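Local coordinates for protein carbohydrate binding family 6 (Clostridium thermocellum, PDB 5A8C) that probably hydrolyses terminal alpha-L-arabinofuranosyl residues from arabinose-containing polysaccharides, as a family 43 glycoside hydrolase with a five-bladed beta-propeller fold, at residues Tyr29-Pro40 and Leu293-Ile303; Ser101-Arg109 and Phe161-Gly171. All coordinates share one frame; numbering follows the deposited sequence.

Contact 1: residues Tyr29-Pro40 and Leu293-Ile303. With TRS (2-amino-2-hydroxymethyl-propane-1,3-diol), chain C.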
loop_
_atom_site.group_PDB
_atom_site.type_symbol
_atom_site.label_atom_id
_atom_site.label_comp_id
_atom_site.label_asym_id
_atom_site.label_seq_id
_atom_site.Cartn_x
_atom_site.Cartn_y
_atom_site.Cartn_z
ATOM N N TYR A 29 -6.064 -15.655 -13.767
ATOM C CA TYR A 29 -6.820 -14.985 -12.738
ATOM C C TYR A 29 -7.448 -16.044 -11.838
ATOM O O TYR A 29 -8.187 -16.901 -12.332
ATOM C CB TYR A 29 -7.923 -14.158 -13.360
ATOM C CG TYR A 29 -8.820 -13.530 -12.312
ATOM C CD1 TYR A 29 -8.462 -12.381 -11.637
ATOM C CD2 TYR A 29 -10.056 -14.057 -11.992
ATOM C CE1 TYR A 29 -9.270 -11.803 -10.688
ATOM C CE2 TYR A 29 -10.873 -13.474 -11.061
ATOM C CZ TYR A 29 -10.496 -12.332 -10.414
ATOM O OH TYR A 29 -11.297 -11.721 -9.513
ATOM N N PRO A 30 -7.216 -15.999 -10.537
ATOM C CA PRO A 30 -6.344 -15.063 -9.822
ATOM C C PRO A 30 -4.854 -15.341 -10.110
ATOM O O PRO A 30 -4.483 -16.438 -10.511
ATOM C CB PRO A 30 -6.701 -15.298 -8.377
ATOM C CG PRO A 30 -7.195 -16.679 -8.341
ATOM C CD PRO A 30 -7.877 -16.928 -9.623
ATOM N N ILE A 31 -4.012 -14.329 -9.908
ATOM C CA ILE A 31 -2.603 -14.483 -10.207
ATOM C C ILE A 31 -1.835 -15.313 -9.207
ATOM O O ILE A 31 -0.802 -15.894 -9.554
ATOM C CB ILE A 31 -1.883 -13.119 -10.449
ATOM C CG1 ILE A 31 -1.815 -12.249 -9.191
ATOM C CG2 ILE A 31 -2.504 -12.372 -11.616
ATOM C CD1 ILE A 31 -0.970 -11.011 -9.370
ATOM N N PHE A 32 -2.291 -15.359 -7.952
ATOM C CA PHE A 32 -1.536 -15.986 -6.860
ATOM C C PHE A 32 -2.475 -16.456 -5.790
ATOM O O PHE A 32 -3.144 -15.636 -5.141
ATOM C CB PHE A 32 -0.517 -14.998 -6.272
ATOM C CG PHE A 32 0.302 -15.581 -5.172
ATOM C CD1 PHE A 32 1.271 -16.555 -5.432
ATOM C CD2 PHE A 32 0.108 -15.194 -3.862
ATOM C CE1 PHE A 32 2.018 -17.094 -4.414
ATOM C CE2 PHE A 32 0.862 -15.735 -2.843
ATOM C CZ PHE A 32 1.830 -16.686 -3.110
ATOM N N SER A 33 -2.527 -17.754 -5.574
ATOM C CA SER A 33 -3.468 -18.310 -4.590
ATOM C C SER A 33 -2.818 -19.166 -3.530
ATOM O O SER A 33 -3.532 -19.740 -2.717
ATOM C CB SER A 33 -4.581 -19.126 -5.265
ATOM O OG SER A 33 -3.994 -20.168 -5.973
ATOM N N GLN A 34 -1.487 -19.248 -3.519
ATOM C CA GLN A 34 -0.837 -20.170 -2.578
ATOM C C GLN A 34 -1.146 -19.867 -1.131
ATOM O O GLN A 34 -1.356 -20.770 -0.323
ATOM C CB GLN A 34 0.655 -20.172 -2.772
ATOM C CG GLN A 34 1.100 -20.620 -4.117
ATOM C CD GLN A 34 0.684 -22.061 -4.402
ATOM O OE1 GLN A 34 0.955 -22.961 -3.576
ATOM N NE2 GLN A 34 -0.048 -22.285 -5.496
ATOM N N ARG A 35 -1.094 -18.579 -0.792
ATOM C CA ARG A 35 -1.382 -18.047 0.503
ATOM C C ARG A 35 -2.185 -16.785 0.279
ATOM O O ARG A 35 -2.122 -16.211 -0.800
ATOM C CB ARG A 35 -0.087 -17.760 1.288
ATOM C CG ARG A 35 0.748 -18.992 1.567
ATOM C CD ARG A 35 2.080 -18.756 2.259
ATOM N NE ARG A 35 2.892 -17.763 1.596
ATOM C CZ ARG A 35 3.493 -17.912 0.428
ATOM N NH1 ARG A 35 3.427 -19.032 -0.273
ATOM N NH2 ARG A 35 4.185 -16.923 -0.067
ATOM N N PHE A 36 -2.914 -16.333 1.304
ATOM C CA PHE A 36 -3.739 -15.132 1.145
ATOM C C PHE A 36 -2.891 -13.860 1.282
ATOM O O PHE A 36 -1.969 -13.789 2.105
ATOM C CB PHE A 36 -4.885 -15.186 2.172
ATOM C CG PHE A 36 -5.822 -16.342 1.930
ATOM C CD1 PHE A 36 -6.657 -16.315 0.822
ATOM C CD2 PHE A 36 -5.845 -17.439 2.771
ATOM C CE1 PHE A 36 -7.494 -17.395 0.560
ATOM C CE2 PHE A 36 -6.672 -18.528 2.487
ATOM C CZ PHE A 36 -7.499 -18.485 1.394
ATOM N N THR A 37 -3.232 -12.878 0.454
ATOM C CA THR A 37 -2.444 -11.649 0.316
ATOM C C THR A 37 -3.370 -10.467 0.176
ATOM O O THR A 37 -4.443 -10.536 -0.434
ATOM C CB THR A 37 -1.552 -11.727 -0.969
ATOM O OG1 THR A 37 -2.293 -12.062 -2.133
ATOM C CG2 THR A 37 -0.404 -12.714 -0.756
ATOM N N ALA A 38 -2.924 -9.313 0.712
ATOM C CA ALA A 38 -3.744 -8.104 0.729
ATOM C C ALA A 38 -2.852 -6.859 0.666
ATOM O O ALA A 38 -1.625 -6.925 0.843
ATOM C CB ALA A 38 -4.577 -8.031 2.004
ATOM N N ASP A 39 -3.495 -5.738 0.395
ATOM C CA ASP A 39 -2.822 -4.413 0.587
ATOM C C ASP A 39 -1.521 -4.286 -0.183
ATOM O O ASP A 39 -0.477 -3.923 0.366
ATOM C CB ASP A 39 -2.554 -4.154 2.078
ATOM C CG ASP A 39 -3.733 -4.430 2.960
ATOM O OD1 ASP A 39 -4.870 -4.113 2.589
ATOM O OD2 ASP A 39 -3.466 -4.936 4.116
ATOM N N PRO A 40 -1.528 -4.624 -1.481
ATOM C CA PRO A 40 -0.266 -4.664 -2.218
ATOM C C PRO A 40 0.439 -3.328 -2.378
ATOM O O PRO A 40 -0.225 -2.269 -2.502
ATOM C CB PRO A 40 -0.694 -5.208 -3.564
ATOM C CG PRO A 40 -2.114 -4.748 -3.730
ATOM C CD PRO A 40 -2.684 -4.911 -2.344
ATOM N N LEU A 293 -14.475 -20.326 1.732
ATOM C CA LEU A 293 -13.811 -19.955 2.981
ATOM C C LEU A 293 -14.283 -18.605 3.473
ATOM O O LEU A 293 -14.899 -17.834 2.712
ATOM C CB LEU A 293 -12.318 -19.931 2.775
ATOM C CG LEU A 293 -11.711 -21.240 2.291
ATOM C CD1 LEU A 293 -10.263 -20.985 1.998
ATOM C CD2 LEU A 293 -11.898 -22.385 3.263
ATOM N N ASP A 294 -13.999 -18.282 4.728
ATOM C CA ASP A 294 -14.401 -17.009 5.288
ATOM C C ASP A 294 -13.607 -15.890 4.619
ATOM O O ASP A 294 -12.382 -15.855 4.740
ATOM C CB ASP A 294 -14.173 -17.007 6.776
ATOM C CG ASP A 294 -14.688 -15.738 7.448
ATOM O OD1 ASP A 294 -14.948 -14.702 6.785
ATOM O OD2 ASP A 294 -14.861 -15.845 8.677
ATOM N N PRO A 295 -14.253 -14.965 3.881
ATOM C CA PRO A 295 -13.465 -14.034 3.068
ATOM C C PRO A 295 -12.980 -12.813 3.825
ATOM O O PRO A 295 -12.172 -12.063 3.275
ATOM C CB PRO A 295 -14.490 -13.603 2.036
ATOM C CG PRO A 295 -15.785 -13.626 2.752
ATOM C CD PRO A 295 -15.702 -14.826 3.654
ATOM N N VAL A 296 -13.417 -12.556 5.064
ATOM C CA VAL A 296 -13.137 -11.252 5.668
ATOM C C VAL A 296 -11.656 -10.960 5.762
ATOM O O VAL A 296 -11.220 -9.836 5.466
ATOM C CB VAL A 296 -13.858 -11.090 7.022
ATOM C CG1 VAL A 296 -13.481 -9.772 7.700
ATOM C CG2 VAL A 296 -15.339 -11.163 6.833
ATOM N N TYR A 297 -10.883 -11.931 6.226
ATOM C CA TYR A 297 -9.434 -11.792 6.441
ATOM C C TYR A 297 -8.663 -12.794 5.579
ATOM O O TYR A 297 -7.571 -13.237 5.974
ATOM C CB TYR A 297 -9.051 -11.983 7.898
ATOM C CG TYR A 297 -9.785 -11.025 8.822
ATOM C CD1 TYR A 297 -9.509 -9.671 8.815
ATOM C CD2 TYR A 297 -10.753 -11.489 9.677
ATOM C CE1 TYR A 297 -10.160 -8.788 9.647
ATOM C CE2 TYR A 297 -11.442 -10.606 10.520
ATOM C CZ TYR A 297 -11.159 -9.275 10.460
ATOM O OH TYR A 297 -11.859 -8.379 11.267
ATOM N N GLN A 298 -9.206 -13.163 4.412
ATOM C CA GLN A 298 -8.533 -14.091 3.500
ATOM C C GLN A 298 -8.650 -13.536 2.105
ATOM O O GLN A 298 -9.454 -13.980 1.278
ATOM C CB GLN A 298 -9.054 -15.512 3.633
ATOM C CG GLN A 298 -8.599 -16.147 4.960
ATOM C CD GLN A 298 -9.037 -17.573 5.179
ATOM O OE1 GLN A 298 -8.210 -18.422 5.517
ATOM N NE2 GLN A 298 -10.336 -17.818 5.100
ATOM N N ARG A 299 -7.811 -12.534 1.806
ATOM C CA ARG A 299 -7.815 -11.780 0.560
ATOM C C ARG A 299 -6.816 -12.383 -0.435
ATOM O O ARG A 299 -5.987 -13.210 -0.080
ATOM C CB ARG A 299 -7.513 -10.322 0.860
ATOM C CG ARG A 299 -8.628 -9.636 1.657
ATOM C CD ARG A 299 -8.212 -8.355 2.308
ATOM N NE ARG A 299 -7.449 -8.590 3.528
ATOM C CZ ARG A 299 -6.990 -7.595 4.277
ATOM N NH1 ARG A 299 -7.384 -6.350 4.072
ATOM N NH2 ARG A 299 -6.118 -7.840 5.232
ATOM N N ASN A 300 -6.880 -11.902 -1.678
ATOM C CA ASN A 300 -5.852 -12.235 -2.670
ATOM C C ASN A 300 -5.548 -11.023 -3.523
ATOM O O ASN A 300 -6.442 -10.237 -3.890
ATOM C CB ASN A 300 -6.242 -13.438 -3.532
ATOM C CG ASN A 300 -7.537 -13.198 -4.287
ATOM O OD1 ASN A 300 -8.630 -13.480 -3.812
ATOM N ND2 ASN A 300 -7.409 -12.658 -5.500
ATOM N N VAL A 301 -4.286 -10.909 -3.912
ATOM C CA VAL A 301 -3.839 -9.828 -4.786
ATOM C C VAL A 301 -4.452 -9.940 -6.166
ATOM O O VAL A 301 -4.697 -11.021 -6.713
ATOM C CB VAL A 301 -2.312 -9.793 -4.818
ATOM C CG1 VAL A 301 -1.712 -11.065 -5.426
ATOM C CG2 VAL A 301 -1.744 -8.579 -5.505
ATOM N N CYS A 302 -4.627 -8.782 -6.821
ATOM C CA CYS A 302 -5.121 -8.589 -8.167
ATOM C C CYS A 302 -4.290 -7.526 -8.881
ATOM O O CYS A 302 -3.705 -6.669 -8.226
ATOM C CB CYS A 302 -6.598 -8.181 -8.170
ATOM S SG CYS A 302 -7.772 -9.350 -7.492
ATOM N N ILE A 303 -4.365 -7.520 -10.197
ATOM C CA ILE A 303 -3.712 -6.510 -11.017
ATOM C C ILE A 303 -4.561 -6.199 -12.219
ATOM O O ILE A 303 -5.079 -7.125 -12.870
ATOM C CB ILE A 303 -2.261 -6.912 -11.373
ATOM C CG1 ILE A 303 -1.525 -5.775 -12.075
ATOM C CG2 ILE A 303 -2.216 -8.212 -12.188
ATOM C CD1 ILE A 303 -0.026 -6.031 -12.221
HETATM C C TRS C . -5.650 -2.554 6.551
HETATM C C1 TRS C . -5.448 -1.687 7.788
HETATM C C2 TRS C . -4.958 -1.923 5.352
HETATM C C3 TRS C . -5.153 -4.006 6.798
HETATM N N TRS C . -7.129 -2.618 6.248
HETATM O O1 TRS C . -4.050 -1.551 8.020
HETATM O O2 TRS C . -5.650 -0.750 4.912
HETATM O O3 TRS C . -5.490 -4.901 5.781
HETATM O O HOH W 1 -5.525 -12.016 -9.264
HETATM O O HOH W 2 -4.265 -13.673 -6.646
#

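Contact 2: residues Ser101-Arg109 and Phe161-Gly171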
loop_
_atom_site.group_PDB
_atom_site.type_symbol
_atom_site.label_atom_id
_atom_site.label_comp_id
_atom_site.label_asym_id
_atom_site.label_seq_id
_atom_site.Cartn_x
_atom_site.Cartn_y
_atom_site.Cartn_z
ATOM N N SER A 101 2.816 -6.685 10.710
ATOM C CA SER A 101 3.343 -5.945 9.570
ATOM C C SER A 101 2.270 -5.695 8.532
ATOM O O SER A 101 2.172 -6.397 7.553
ATOM C CB SER A 101 4.527 -6.676 8.956
ATOM O OG SER A 101 4.209 -7.946 8.477
ATOM N N TRP A 102 1.434 -4.670 8.752
ATOM C CA TRP A 102 0.290 -4.420 7.907
ATOM C C TRP A 102 0.641 -3.475 6.771
ATOM O O TRP A 102 1.213 -2.391 7.018
ATOM C CB TRP A 102 -0.843 -3.765 8.743
ATOM C CG TRP A 102 -1.374 -4.580 9.858
ATOM C CD1 TRP A 102 -0.977 -5.802 10.286
ATOM C CD2 TRP A 102 -2.461 -4.198 10.702
ATOM N NE1 TRP A 102 -1.769 -6.224 11.352
ATOM C CE2 TRP A 102 -2.666 -5.214 11.627
ATOM C CE3 TRP A 102 -3.262 -3.028 10.777
ATOM C CZ2 TRP A 102 -3.634 -5.135 12.627
ATOM C CZ3 TRP A 102 -4.200 -2.973 11.775
ATOM C CH2 TRP A 102 -4.381 -3.984 12.676
ATOM N N ALA A 103 0.195 -3.786 5.557
ATOM C CA ALA A 103 0.095 -2.840 4.442
ATOM C C ALA A 103 1.435 -2.220 4.066
ATOM O O ALA A 103 1.717 -1.054 4.345
ATOM C CB ALA A 103 -0.968 -1.775 4.694
ATOM N N PRO A 104 2.303 -3.012 3.436
ATOM C CA PRO A 104 3.654 -2.540 3.150
ATOM C C PRO A 104 3.694 -1.403 2.147
ATOM O O PRO A 104 2.853 -1.263 1.256
ATOM C CB PRO A 104 4.336 -3.811 2.581
ATOM C CG PRO A 104 3.206 -4.581 1.957
ATOM C CD PRO A 104 2.045 -4.347 2.888
ATOM N N SER A 105 4.780 -0.618 2.222
ATOM C CA SER A 105 5.156 0.344 1.182
ATOM C C SER A 105 6.602 0.055 0.828
ATOM O O SER A 105 7.438 -0.063 1.706
ATOM C CB SER A 105 5.015 1.756 1.701
ATOM O OG SER A 105 5.401 2.727 0.752
ATOM N N ILE A 106 6.900 -0.112 -0.475
ATOM C CA ILE A 106 8.242 -0.476 -0.928
ATOM C C ILE A 106 8.842 0.691 -1.733
ATOM O O ILE A 106 8.169 1.261 -2.612
ATOM C CB ILE A 106 8.184 -1.772 -1.778
ATOM C CG1 ILE A 106 9.584 -2.239 -2.190
ATOM C CG2 ILE A 106 7.244 -1.667 -2.965
ATOM C CD1 ILE A 106 10.458 -2.725 -1.084
ATOM N N VAL A 107 10.118 0.927 -1.501
ATOM C CA VAL A 107 10.895 1.929 -2.257
ATOM C C VAL A 107 12.268 1.318 -2.530
ATOM O O VAL A 107 12.892 0.740 -1.647
ATOM C CB VAL A 107 11.046 3.251 -1.467
ATOM C CG1 VAL A 107 11.851 4.243 -2.265
ATOM C CG2 VAL A 107 9.698 3.820 -1.139
ATOM N N TYR A 108 12.751 1.526 -3.773
ATOM C CA TYR A 108 14.131 1.208 -4.164
ATOM C C TYR A 108 14.924 2.522 -4.221
ATOM O O TYR A 108 14.569 3.400 -4.992
ATOM C CB TYR A 108 14.124 0.485 -5.504
ATOM C CG TYR A 108 15.480 0.185 -6.097
ATOM C CD1 TYR A 108 16.436 -0.552 -5.407
ATOM C CD2 TYR A 108 15.823 0.623 -7.382
ATOM C CE1 TYR A 108 17.676 -0.863 -5.958
ATOM C CE2 TYR A 108 17.062 0.327 -7.921
ATOM C CZ TYR A 108 17.983 -0.408 -7.216
ATOM O OH TYR A 108 19.206 -0.663 -7.795
ATOM N N ARG A 109 15.910 2.645 -3.332
ATOM C CA ARG A 109 16.708 3.890 -3.283
ATOM C C ARG A 109 18.075 3.532 -2.792
ATOM O O ARG A 109 18.209 2.616 -1.955
ATOM C CB ARG A 109 16.067 4.916 -2.337
ATOM C CG ARG A 109 16.655 6.316 -2.502
ATOM C CD ARG A 109 16.058 7.331 -1.603
ATOM N NE ARG A 109 16.506 8.653 -1.997
ATOM C CZ ARG A 109 16.157 9.789 -1.407
ATOM N NH1 ARG A 109 15.373 9.790 -0.367
ATOM N NH2 ARG A 109 16.630 10.930 -1.883
ATOM N N PHE A 161 -1.189 4.341 10.655
ATOM C CA PHE A 161 -0.833 3.171 9.893
ATOM C C PHE A 161 -0.797 3.475 8.403
ATOM O O PHE A 161 -0.965 4.621 7.947
ATOM C CB PHE A 161 -1.701 1.958 10.291
ATOM C CG PHE A 161 -3.148 1.970 9.901
ATOM C CD1 PHE A 161 -3.751 2.898 9.038
ATOM C CD2 PHE A 161 -3.943 0.931 10.368
ATOM C CE1 PHE A 161 -5.061 2.804 8.676
ATOM C CE2 PHE A 161 -5.277 0.830 9.989
ATOM C CZ PHE A 161 -5.826 1.747 9.111
ATOM N N ASP A 162 -0.621 2.394 7.616
ATOM C CA ASP A 162 -0.792 2.411 6.166
ATOM C C ASP A 162 0.147 3.417 5.456
ATOM O O ASP A 162 -0.302 4.288 4.712
ATOM C CB ASP A 162 -2.247 2.600 5.742
ATOM C CG ASP A 162 -3.137 1.370 5.915
ATOM O OD1 ASP A 162 -2.732 0.406 6.585
ATOM O OD2 ASP A 162 -4.254 1.461 5.349
ATOM N N PRO A 163 1.447 3.267 5.650
ATOM C CA PRO A 163 2.375 4.181 5.015
ATOM C C PRO A 163 2.343 4.110 3.520
ATOM O O PRO A 163 2.204 3.042 2.917
ATOM C CB PRO A 163 3.741 3.723 5.516
ATOM C CG PRO A 163 3.537 2.247 5.806
ATOM C CD PRO A 163 2.158 2.180 6.362
ATOM N N GLY A 164 2.590 5.245 2.878
ATOM C CA GLY A 164 2.842 5.358 1.448
ATOM C C GLY A 164 4.015 6.269 1.218
ATOM O O GLY A 164 3.911 7.457 1.522
ATOM N N VAL A 165 5.156 5.738 0.822
ATOM C CA VAL A 165 6.386 6.513 0.689
ATOM C C VAL A 165 6.653 6.803 -0.787
ATOM O O VAL A 165 6.383 5.980 -1.659
ATOM C CB VAL A 165 7.547 5.795 1.404
ATOM C CG1 VAL A 165 8.860 6.546 1.269
ATOM C CG2 VAL A 165 7.219 5.574 2.861
ATOM N N PHE A 166 7.197 7.991 -1.028
ATOM C CA PHE A 166 7.421 8.531 -2.332
ATOM C C PHE A 166 8.713 9.379 -2.308
ATOM O O PHE A 166 8.884 10.142 -1.369
ATOM C CB PHE A 166 6.173 9.403 -2.693
ATOM C CG PHE A 166 6.408 10.324 -3.815
ATOM C CD1 PHE A 166 6.422 9.890 -5.139
ATOM C CD2 PHE A 166 6.589 11.683 -3.594
ATOM C CE1 PHE A 166 6.671 10.768 -6.212
ATOM C CE2 PHE A 166 6.778 12.557 -4.642
ATOM C CZ PHE A 166 6.830 12.119 -5.933
ATOM N N VAL A 167 9.500 9.308 -3.381
ATOM C CA VAL A 167 10.727 10.094 -3.516
ATOM C C VAL A 167 10.535 11.064 -4.686
ATOM O O VAL A 167 10.323 10.609 -5.798
ATOM C CB VAL A 167 11.972 9.204 -3.699
ATOM C CG1 VAL A 167 13.222 10.059 -3.787
ATOM C CG2 VAL A 167 12.086 8.174 -2.602
ATOM N N ASP A 168 10.602 12.359 -4.398
ATOM C CA ASP A 168 10.339 13.377 -5.428
ATOM C C ASP A 168 11.599 13.650 -6.269
ATOM O O ASP A 168 12.716 13.197 -5.977
ATOM C CB ASP A 168 9.827 14.623 -4.757
ATOM C CG ASP A 168 8.917 15.488 -5.630
ATOM O OD1 ASP A 168 8.730 15.186 -6.812
ATOM O OD2 ASP A 168 8.434 16.499 -5.046
ATOM N N ASP A 169 11.384 14.419 -7.338
ATOM C CA ASP A 169 12.419 14.778 -8.272
ATOM C C ASP A 169 13.581 15.528 -7.658
ATOM O O ASP A 169 14.712 15.428 -8.110
ATOM C CB ASP A 169 11.832 15.711 -9.372
ATOM C CG ASP A 169 10.889 15.042 -10.309
ATOM O OD1 ASP A 169 11.091 13.878 -10.702
ATOM O OD2 ASP A 169 9.947 15.739 -10.795
ATOM N N ASP A 170 13.289 16.328 -6.626
ATOM C CA ASP A 170 14.263 17.107 -5.865
ATOM C C ASP A 170 15.025 16.289 -4.874
ATOM O O ASP A 170 15.857 16.825 -4.133
ATOM C CB ASP A 170 13.566 18.290 -5.145
ATOM C CG ASP A 170 12.508 17.868 -4.138
ATOM O OD1 ASP A 170 12.299 16.689 -3.906
ATOM O OD2 ASP A 170 11.868 18.788 -3.559
ATOM N N GLY A 171 14.762 14.972 -4.797
ATOM C CA GLY A 171 15.446 14.115 -3.867
ATOM C C GLY A 171 14.844 14.072 -2.482
ATOM O O GLY A 171 15.413 13.389 -1.620
HETATM O O HOH W 3 -0.526 -0.364 8.071
HETATM O O HOH W 4 0.365 0.990 3.187
#

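Contact 1: residues Tyr29-Pro40 and Leu293-Ile303
Q298 packs closely on the F36 ring. CB of Q298 sits squarely over one face, 3.6 Å from the F36 centroid and 7° off the normal, a CH-pi contact. The rest of the glutamine runs on extended beyond CG, ring and amide planes 44° apart, while the carbonyl O of R299 lies at the ring edge, in its plane. L293, the exposed rim on this side, merely touches the ring edge through CD1. R299 O also accepts from T37 N at 2.8 Å.

T37 then replaces a further backbone rung with its side chain. With chi1 at 52°, T37 OG1 lies between its own N and carbonyl carbon and accepts from V301 N at 2.9 Å.

Beyond T37, the methyl of A38 covers one face of the R299 guanidinium, and O3 of a bound Tris molecule, probably from the crystallisation liquor but perhaps marking the substrate pocket, meets its edge. NH1 and NH2 of R299 both donate to O3, and Tris O3 in turn donates to OD2 of D39 at 2.6 Å. D39 OD1, well out of the guanidinium plane, adds only a long charge contact with R299 NH1 at 3.7 Å; D56 forms a second salt bridge to R299.

The other end is looser and wetter. I31 crosses V301 at about a right angle, CG1 to CG1 3.9 Å, and two waters donate to V301 O, one accepting from I31 N and the other from F32 N.

The contact thus brings the first propeller sheet against the last, closing the five-bladed ring: strand 36-45, paired with 48-56, meets strand 300-306, paired with 277-284, while helix 286-291 packs on P30 and F36.

Contact 2: residues Ser101-Arg109 and Phe161-Gly171
D162, whose OD1 rests against the A103 methyl, shares a water with W102: the water donates to W102 O and D162 OD1 and accepts from D162 N, so three groups grip it. A second water donates to A103 O and P163 O. D162 OD2 is hydrogen-bonded to the Tris molecule and to A212 N. F161 CD2 comes to the edge of the W102 indole.

At the far end R109 NH2 donates to the carbonyl O of G171 at 2.8 Å, the shortest direct polar bond between the two segments. The arginine reaches it fully stretched, CG trans to the backbone N (chi1 -166°) and the chain straight as far as NE. One guanidinium face lies over V167, whose CG1 is 3.8 Å from R109 CZ. G171 closes the type I turn that starts at D168.

Midway, S105 OG accepts from V165 N at 3.0 Å in a fairly straight bond of 162°, a side chain standing in where two strands pair no backbone atoms. Between these polar ties lie the valines: V107 CG2 meets V165 CG1 at 3.7 Å, the two side chains at about a right angle, and V107 CG1 touches V167 CG2.

Strands 104-109 and 164-167 run nearly parallel, 17° apart, as edge strands of successive propeller sheets, with 112-118 and 173-178 beside them.

In the fold
From the N terminus the chain passes through 29-40 into the first propeller sheet, then through 101-109 into the second and 161-171 into the third. There contact 2 closes a loop of 51 intervening residues between neighbouring sheets. The chain goes on through the fourth sheet and the first two strands of the fifth, after which 293-303 leads into its last strand and meets 29-40, so contact 1 closes the ring with contact 2 nested inside its loop. Their centres are about 22 Å apart, yet they touch where D39 packs on A103 and P104. Both reach the same Tris molecule, through D39 and R299 in contact 1 and D162 in contact 2, probably in the substrate pocket.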